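Local atomic coordinates of polyketide biosynthesis 3-hydroxy-3-methylglutaryl-ACP synthase PksG (Bacillus subtilis, PDB entry 4YXT), a protein that catalyses the aldol condensation of an acetyl group carried by AcpK with a beta-ketothioester intermediate during biosynthesis of the antibiotic polyketide bacillaene. Residues M9-G14 with A305-I310; K60-A65 with A172-V177; Q122-F127 with A136-I141. The protein carries 1 engineered substitution. All blocks are in the same frame, centred on the assembly; numbering follows the deposited sequence.

In the fold
All three contacts pack one helix against one strand, and together they sample the layers of a thiolase-type fold. The strands form a continuous part of one sheet: strand 170-178 (contact 2) lies between strand 5-12 (contact 1) and strand 137-145 (contact 3), joined to both by backbone hydrogen bonds. Contacts 1 and 3 use the inner face, contact 2 the opposite one. Contact 1 is the most central, about 7 Å from the chain's centre to its own; contact 3, at about 16 Å, borders the second subunit. Each is buried, and the side chains that meet are apolar, but contact 2 carries a salt bridge on the outward side of its helix.

Contact 1: M9-G14 with A305-I310; sequences MNVFGG and ALASTI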
# COMPACT_ATOMS: atom_id res chain seq x y z
N MET A 9 7.04 -18.35 -8.67
CA MET A 9 5.83 -18.03 -7.89
C MET A 9 5.22 -19.28 -7.27
O MET A 9 5.29 -20.34 -7.85
CB MET A 9 4.78 -17.25 -8.72
CG MET A 9 3.90 -18.07 -9.64
SD MET A 9 2.89 -17.03 -10.74
CE MET A 9 1.76 -16.30 -9.58
N ASN A 10 4.64 -19.13 -6.08
CA ASN A 10 4.15 -20.24 -5.31
C ASN A 10 2.88 -19.91 -4.55
O ASN A 10 2.70 -18.82 -4.08
CB ASN A 10 5.19 -20.75 -4.33
CG ASN A 10 4.73 -22.05 -3.66
OD1 ASN A 10 4.17 -22.91 -4.31
ND2 ASN A 10 4.87 -22.14 -2.39
N VAL A 11 2.04 -20.92 -4.38
CA VAL A 11 0.70 -20.73 -3.86
C VAL A 11 0.71 -21.46 -2.57
O VAL A 11 1.28 -22.51 -2.55
CB VAL A 11 -0.35 -21.44 -4.78
CG1 VAL A 11 -1.75 -21.47 -4.16
CG2 VAL A 11 -0.41 -20.75 -6.12
N PHE A 12 0.13 -20.85 -1.52
CA PHE A 12 -0.34 -21.53 -0.31
C PHE A 12 -1.86 -21.36 -0.18
O PHE A 12 -2.36 -20.24 0.11
CB PHE A 12 0.25 -20.95 0.96
CG PHE A 12 -0.03 -21.78 2.19
CD1 PHE A 12 0.64 -22.98 2.38
CD2 PHE A 12 -0.96 -21.39 3.14
CE1 PHE A 12 0.40 -23.78 3.50
CE2 PHE A 12 -1.20 -22.18 4.26
CZ PHE A 12 -0.52 -23.39 4.43
N GLY A 13 -2.57 -22.46 -0.41
CA GLY A 13 -4.04 -22.51 -0.29
C GLY A 13 -4.55 -23.23 0.94
O GLY A 13 -5.53 -23.95 0.87
N GLY A 14 -3.89 -23.00 2.06
CA GLY A 14 -4.43 -23.38 3.36
C GLY A 14 -3.89 -24.73 3.78
O GLY A 14 -3.34 -25.48 2.97
N ALA A 305 -4.89 -17.81 -10.60
CA ALA A 305 -5.36 -18.22 -11.92
C ALA A 305 -4.18 -18.22 -12.88
O ALA A 305 -4.08 -19.03 -13.84
CB ALA A 305 -6.45 -17.25 -12.44
N LEU A 306 -3.27 -17.32 -12.66
CA LEU A 306 -2.08 -17.29 -13.54
C LEU A 306 -1.18 -18.53 -13.33
O LEU A 306 -0.78 -19.22 -14.26
CB LEU A 306 -1.27 -16.06 -13.23
CG LEU A 306 -0.05 -15.81 -14.15
CD1 LEU A 306 -0.63 -15.60 -15.49
CD2 LEU A 306 0.72 -14.60 -13.67
N ALA A 307 -0.85 -18.80 -12.09
CA ALA A 307 -0.16 -20.04 -11.68
C ALA A 307 -0.87 -21.30 -12.22
O ALA A 307 -0.23 -22.23 -12.73
CB ALA A 307 -0.11 -20.11 -10.17
N SER A 308 -2.20 -21.28 -12.13
CA SER A 308 -3.01 -22.41 -12.60
C SER A 308 -2.80 -22.58 -14.07
O SER A 308 -2.61 -23.71 -14.49
CB SER A 308 -4.50 -22.26 -12.26
OG SER A 308 -5.23 -23.49 -12.53
N THR A 309 -2.78 -21.47 -14.83
CA THR A 309 -2.60 -21.49 -16.28
C THR A 309 -1.22 -22.05 -16.69
O THR A 309 -1.06 -22.83 -17.68
CB THR A 309 -2.72 -20.07 -16.89
OG1 THR A 309 -4.05 -19.55 -16.72
CG2 THR A 309 -2.35 -20.06 -18.36
N ILE A 310 -0.22 -21.63 -15.93
CA ILE A 310 1.14 -22.07 -16.15
C ILE A 310 1.32 -23.54 -15.80
O ILE A 310 1.94 -24.22 -16.54
CB ILE A 310 2.19 -21.19 -15.46
CG1 ILE A 310 2.17 -19.79 -16.08
CG2 ILE A 310 3.58 -21.80 -15.64
CD1 ILE A 310 2.76 -18.71 -15.22
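M9 and V11, alternate residues of strand 5-12, both meet the methyl of A307 on helix 301-312; the axes of strand 9-12 and helix 305-310 pass 9.2 Å apart. V11 comes closest, its CG2 lying 4.1 Å from A307 CB; this branch is the one beside the backbone N, because CG1 stands anti to it (chi1 170°). From CA to SD the chain of M9 is extended (chi2 -172°), then it bends at the last torsion (chi3 -69°), which brings CE to 4.3 Å from A307 CB. The two methyl groups thus approach the alanine from directions roughly at right angles. The sulfur has a neighbour of its own, with M9 SD 4.4 Å from L306 CD2.

Behind this first shell, polar bonds tie both segments to their surroundings. Within the helix, A305 O receives two donors of T309, its N and its OG1, the latter 2.9 Å away, and they arrive from opposite faces of the carbonyl plane. S308 OG bonds to P286 O and Y290 N in the chain before the helix, while on the strand M9 O accepts a bond from Q347 NE2 of helix 341-349.

Such a helix, lodged deep in the molecule against the sheet, belongs to the central helical layer of the thiolase fold. L306 and T309 turn to strand 319-327, M9 and V11 also touch V173 of strand 170-178, and N10 faces helix 51-64 across the sheet.

Contact 2: K60-A65 with A172-V177; sequences KPIIDA and AVAVLV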
# COMPACT_ATOMS: atom_id res chain seq x y z
N LYS A 60 8.19 -19.25 1.29
CA LYS A 60 9.25 -20.09 1.85
C LYS A 60 9.86 -21.03 0.79
O LYS A 60 11.11 -21.06 0.60
CB LYS A 60 8.72 -20.78 3.11
CG LYS A 60 9.59 -21.90 3.75
CD LYS A 60 10.54 -21.36 4.80
CE LYS A 60 10.91 -22.43 5.82
NZ LYS A 60 11.15 -23.76 5.19
N PRO A 61 9.00 -21.74 0.02
CA PRO A 61 9.57 -22.62 -0.97
C PRO A 61 10.35 -21.90 -2.08
O PRO A 61 11.29 -22.46 -2.64
CB PRO A 61 8.35 -23.39 -1.50
CG PRO A 61 7.43 -23.45 -0.31
CD PRO A 61 7.59 -22.08 0.28
N ILE A 62 9.97 -20.67 -2.37
CA ILE A 62 10.73 -19.88 -3.29
C ILE A 62 12.06 -19.56 -2.67
O ILE A 62 13.10 -19.82 -3.25
CB ILE A 62 10.04 -18.58 -3.67
CG1 ILE A 62 8.71 -18.87 -4.37
CG2 ILE A 62 10.97 -17.80 -4.59
CD1 ILE A 62 7.97 -17.61 -4.78
N ILE A 63 12.03 -19.06 -1.45
CA ILE A 63 13.25 -18.61 -0.85
C ILE A 63 14.20 -19.81 -0.63
O ILE A 63 15.41 -19.71 -0.87
CB ILE A 63 12.96 -17.79 0.42
CG1 ILE A 63 12.20 -16.48 0.08
CG2 ILE A 63 14.24 -17.45 1.12
CD1 ILE A 63 12.76 -15.71 -1.10
N ASP A 64 13.64 -20.96 -0.24
CA ASP A 64 14.49 -22.15 -0.01
C ASP A 64 15.17 -22.56 -1.29
O ASP A 64 16.30 -23.03 -1.25
CB ASP A 64 13.73 -23.31 0.57
CG ASP A 64 13.34 -23.07 1.99
OD1 ASP A 64 13.84 -22.08 2.56
OD2 ASP A 64 12.54 -23.87 2.54
N ALA A 65 14.55 -22.33 -2.45
CA ALA A 65 15.21 -22.77 -3.69
C ALA A 65 16.33 -21.80 -4.14
O ALA A 65 17.04 -22.10 -5.10
CB ALA A 65 14.19 -22.99 -4.81
N ALA A 172 -2.66 -17.42 -0.29
CA ALA A 172 -1.61 -16.46 -0.55
C ALA A 172 -0.83 -16.96 -1.70
O ALA A 172 -0.73 -18.18 -1.91
CB ALA A 172 -0.71 -16.23 0.67
N VAL A 173 -0.36 -16.02 -2.50
CA VAL A 173 0.54 -16.30 -3.60
C VAL A 173 1.77 -15.36 -3.50
O VAL A 173 1.62 -14.14 -3.33
CB VAL A 173 -0.10 -16.08 -4.99
CG1 VAL A 173 0.88 -16.48 -6.12
CG2 VAL A 173 -1.37 -16.86 -5.19
N ALA A 174 2.96 -15.94 -3.61
CA ALA A 174 4.16 -15.18 -3.45
C ALA A 174 4.80 -15.20 -4.80
O ALA A 174 4.85 -16.24 -5.45
CB ALA A 174 5.05 -15.83 -2.40
N VAL A 175 5.27 -14.05 -5.24
CA VAL A 175 5.81 -13.88 -6.56
C VAL A 175 7.17 -13.17 -6.42
O VAL A 175 7.23 -12.05 -5.92
CB VAL A 175 4.88 -12.97 -7.41
CG1 VAL A 175 5.49 -12.65 -8.76
CG2 VAL A 175 3.47 -13.53 -7.64
N LEU A 176 8.24 -13.82 -6.90
CA LEU A 176 9.58 -13.28 -7.00
C LEU A 176 9.81 -12.64 -8.33
O LEU A 176 9.66 -13.27 -9.34
CB LEU A 176 10.60 -14.41 -6.86
CG LEU A 176 12.07 -13.99 -6.74
CD1 LEU A 176 12.42 -13.37 -5.39
CD2 LEU A 176 12.95 -15.20 -7.03
N VAL A 177 10.20 -11.37 -8.33
CA VAL A 177 10.25 -10.55 -9.50
C VAL A 177 11.72 -10.15 -9.67
O VAL A 177 12.42 -9.78 -8.69
CB VAL A 177 9.33 -9.31 -9.35
CG1 VAL A 177 9.39 -8.42 -10.56
CG2 VAL A 177 7.88 -9.73 -9.07
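The turn of helix 51-64 closed by the 2.7 Å hydrogen bond from D64 N to K60 O presents I62 to A174 and L176 of strand 170-178. This is helix-on-sheet packing in a thiolase-type fold, on the sheet face turned away from the central helices. The axes of helix 60-64 and strand 172-177 are 30° apart, so the helix runs roughly along the strand; the two branches of I62 reach A174 and L176, which point the same way.

The outward side of the same turn is polar: K60 NZ lies 3.0 Å from D64 OD2 in a salt bridge that uses the syn lone pair of the carboxylate oxygen. P61, lacking an N-H, falls where the helix is kinked. The strand has further neighbours: A174 also packs on A58 and A59, L176 on L66, and the backbone of A174 pairs with N10 of strand 5-12.

I62 divides its two branches between its partners. The longer one is fully extended (chi2 -179°) and lays CD1 over the peptide of A174, 3.5 Å from A174 O, as well as beside the methyl, 4.2 Å from A174 CB. The shorter branch meets L176, and the two side chains run alongside each other, pointing opposite ways; there I62 CG2 touches two atoms equally, with L176 CB and L176 CD2 each 4.1 Å away.

Contact 3: Q122-F127 with A136-I141; sequences QMAVNF and AKALVI
A124 is the first residue of segment 122-127 to touch the strand, and it meets both A138 and V140. The motif is a beta-alpha-beta crossover: helix 116-130 leads from strand 106-111 to strand 137-145, both parallel to strand 74-80 between them. In keeping with that topology, helix 122-127 and strand 137-141 run almost exactly antiparallel, at 176°. The helix starts just after C114, the probable acyl-thioester cysteine, as expected in the thiolase fold.

The methyl of A124 sits between two inward-facing groups of the strand. A124 CB is 3.7 Å from A138 CB, and A124 CB is also 3.7 Å from V140 CG2, the branch beside the valine's backbone N. With only methyl groups meeting here, the backbones draw close, A124 CA lying 5.9 Å from A138 CA.

V125 next turns off the strand to A4 and I186, and N126 packs on S130 of the second subunit. One turn beyond A124, F127 returns to the strand. Its CG stands anti to the backbone N (chi1 169°), carrying the ring toward the start of segment 136-141, where it also packs on L76; N126 of the second subunit touches the same phenylalanine. K137 sends its side chain off the other face of the sheet, where NZ forms a salt bridge with E7, while its carbonyl stays with the ring.

F127 CE2 and F127 CZ are each 3.8 Å from A136 CB, and K137 O lies near the ring plane at the edge, 3.9 Å from F127 CE2.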
# COMPACT_ATOMS: atom_id res chain seq x y z
N GLN A 122 3.10 -4.66 -10.36
CA GLN A 122 3.49 -3.57 -11.26
C GLN A 122 4.56 -2.67 -10.67
O GLN A 122 5.49 -2.21 -11.39
CB GLN A 122 2.32 -2.73 -11.73
CG GLN A 122 1.44 -3.44 -12.68
CD GLN A 122 2.15 -4.04 -13.89
OE1 GLN A 122 3.27 -3.64 -14.27
NE2 GLN A 122 1.47 -5.01 -14.52
N MET A 123 4.47 -2.44 -9.38
CA MET A 123 5.41 -1.55 -8.78
C MET A 123 6.74 -2.30 -8.71
O MET A 123 7.75 -1.69 -8.91
CB MET A 123 4.97 -1.09 -7.39
CG MET A 123 3.71 -0.26 -7.37
SD MET A 123 3.73 1.32 -8.27
CE MET A 123 2.74 0.88 -9.70
N ALA A 124 6.72 -3.62 -8.53
CA ALA A 124 7.93 -4.39 -8.41
C ALA A 124 8.60 -4.46 -9.80
O ALA A 124 9.79 -4.34 -9.87
CB ALA A 124 7.66 -5.77 -7.93
N VAL A 125 7.80 -4.56 -10.87
CA VAL A 125 8.30 -4.51 -12.23
C VAL A 125 9.02 -3.19 -12.54
O VAL A 125 10.12 -3.19 -13.13
CB VAL A 125 7.21 -4.78 -13.28
CG1 VAL A 125 7.76 -4.53 -14.68
CG2 VAL A 125 6.69 -6.21 -13.18
N ASN A 126 8.41 -2.07 -12.16
CA ASN A 126 9.07 -0.76 -12.34
C ASN A 126 10.33 -0.57 -11.50
O ASN A 126 11.23 0.13 -11.89
CB ASN A 126 8.10 0.39 -12.15
CG ASN A 126 6.92 0.33 -13.11
OD1 ASN A 126 6.98 -0.34 -14.13
ND2 ASN A 126 5.82 1.01 -12.75
N PHE A 127 10.41 -1.20 -10.34
CA PHE A 127 11.65 -1.18 -9.59
C PHE A 127 12.72 -1.86 -10.48
O PHE A 127 13.79 -1.29 -10.68
CB PHE A 127 11.48 -1.81 -8.20
CG PHE A 127 12.77 -2.06 -7.44
CD1 PHE A 127 13.61 -1.02 -7.05
CD2 PHE A 127 13.18 -3.35 -7.14
CE1 PHE A 127 14.80 -1.26 -6.34
CE2 PHE A 127 14.37 -3.60 -6.43
CZ PHE A 127 15.17 -2.54 -6.03
N ALA A 136 19.01 -6.38 -8.45
CA ALA A 136 18.11 -6.61 -7.27
C ALA A 136 16.84 -7.38 -7.65
O ALA A 136 16.46 -7.49 -8.79
CB ALA A 136 17.74 -5.30 -6.58
N LYS A 137 16.16 -7.90 -6.67
CA LYS A 137 14.91 -8.60 -6.93
C LYS A 137 13.86 -7.99 -6.00
O LYS A 137 14.17 -7.22 -5.08
CB LYS A 137 15.15 -10.09 -6.67
CG LYS A 137 15.96 -10.79 -7.71
CD LYS A 137 16.89 -11.84 -7.16
CE LYS A 137 16.92 -13.13 -7.96
NZ LYS A 137 17.27 -12.97 -9.40
N ALA A 138 12.62 -8.32 -6.26
CA ALA A 138 11.52 -7.97 -5.37
C ALA A 138 10.73 -9.23 -5.13
O ALA A 138 10.59 -10.10 -6.00
CB ALA A 138 10.63 -6.93 -6.05
N LEU A 139 10.14 -9.29 -3.95
CA LEU A 139 9.19 -10.28 -3.57
C LEU A 139 7.83 -9.60 -3.29
O LEU A 139 7.76 -8.65 -2.53
CB LEU A 139 9.70 -10.95 -2.32
CG LEU A 139 8.94 -12.16 -1.83
CD1 LEU A 139 8.77 -13.29 -2.85
CD2 LEU A 139 9.71 -12.65 -0.65
N VAL A 140 6.79 -10.05 -3.99
CA VAL A 140 5.46 -9.55 -3.82
C VAL A 140 4.70 -10.75 -3.35
O VAL A 140 4.80 -11.83 -3.93
CB VAL A 140 4.83 -9.04 -5.14
CG1 VAL A 140 3.43 -8.51 -4.91
CG2 VAL A 140 5.67 -7.96 -5.76
N ILE A 141 3.94 -10.53 -2.30
CA ILE A 141 3.17 -11.55 -1.69
C ILE A 141 1.74 -11.00 -1.52
O ILE A 141 1.53 -10.05 -0.82
CB ILE A 141 3.74 -11.87 -0.30
CG1 ILE A 141 5.16 -12.40 -0.41
CG2 ILE A 141 2.84 -12.87 0.41
CD1 ILE A 141 5.72 -12.92 0.90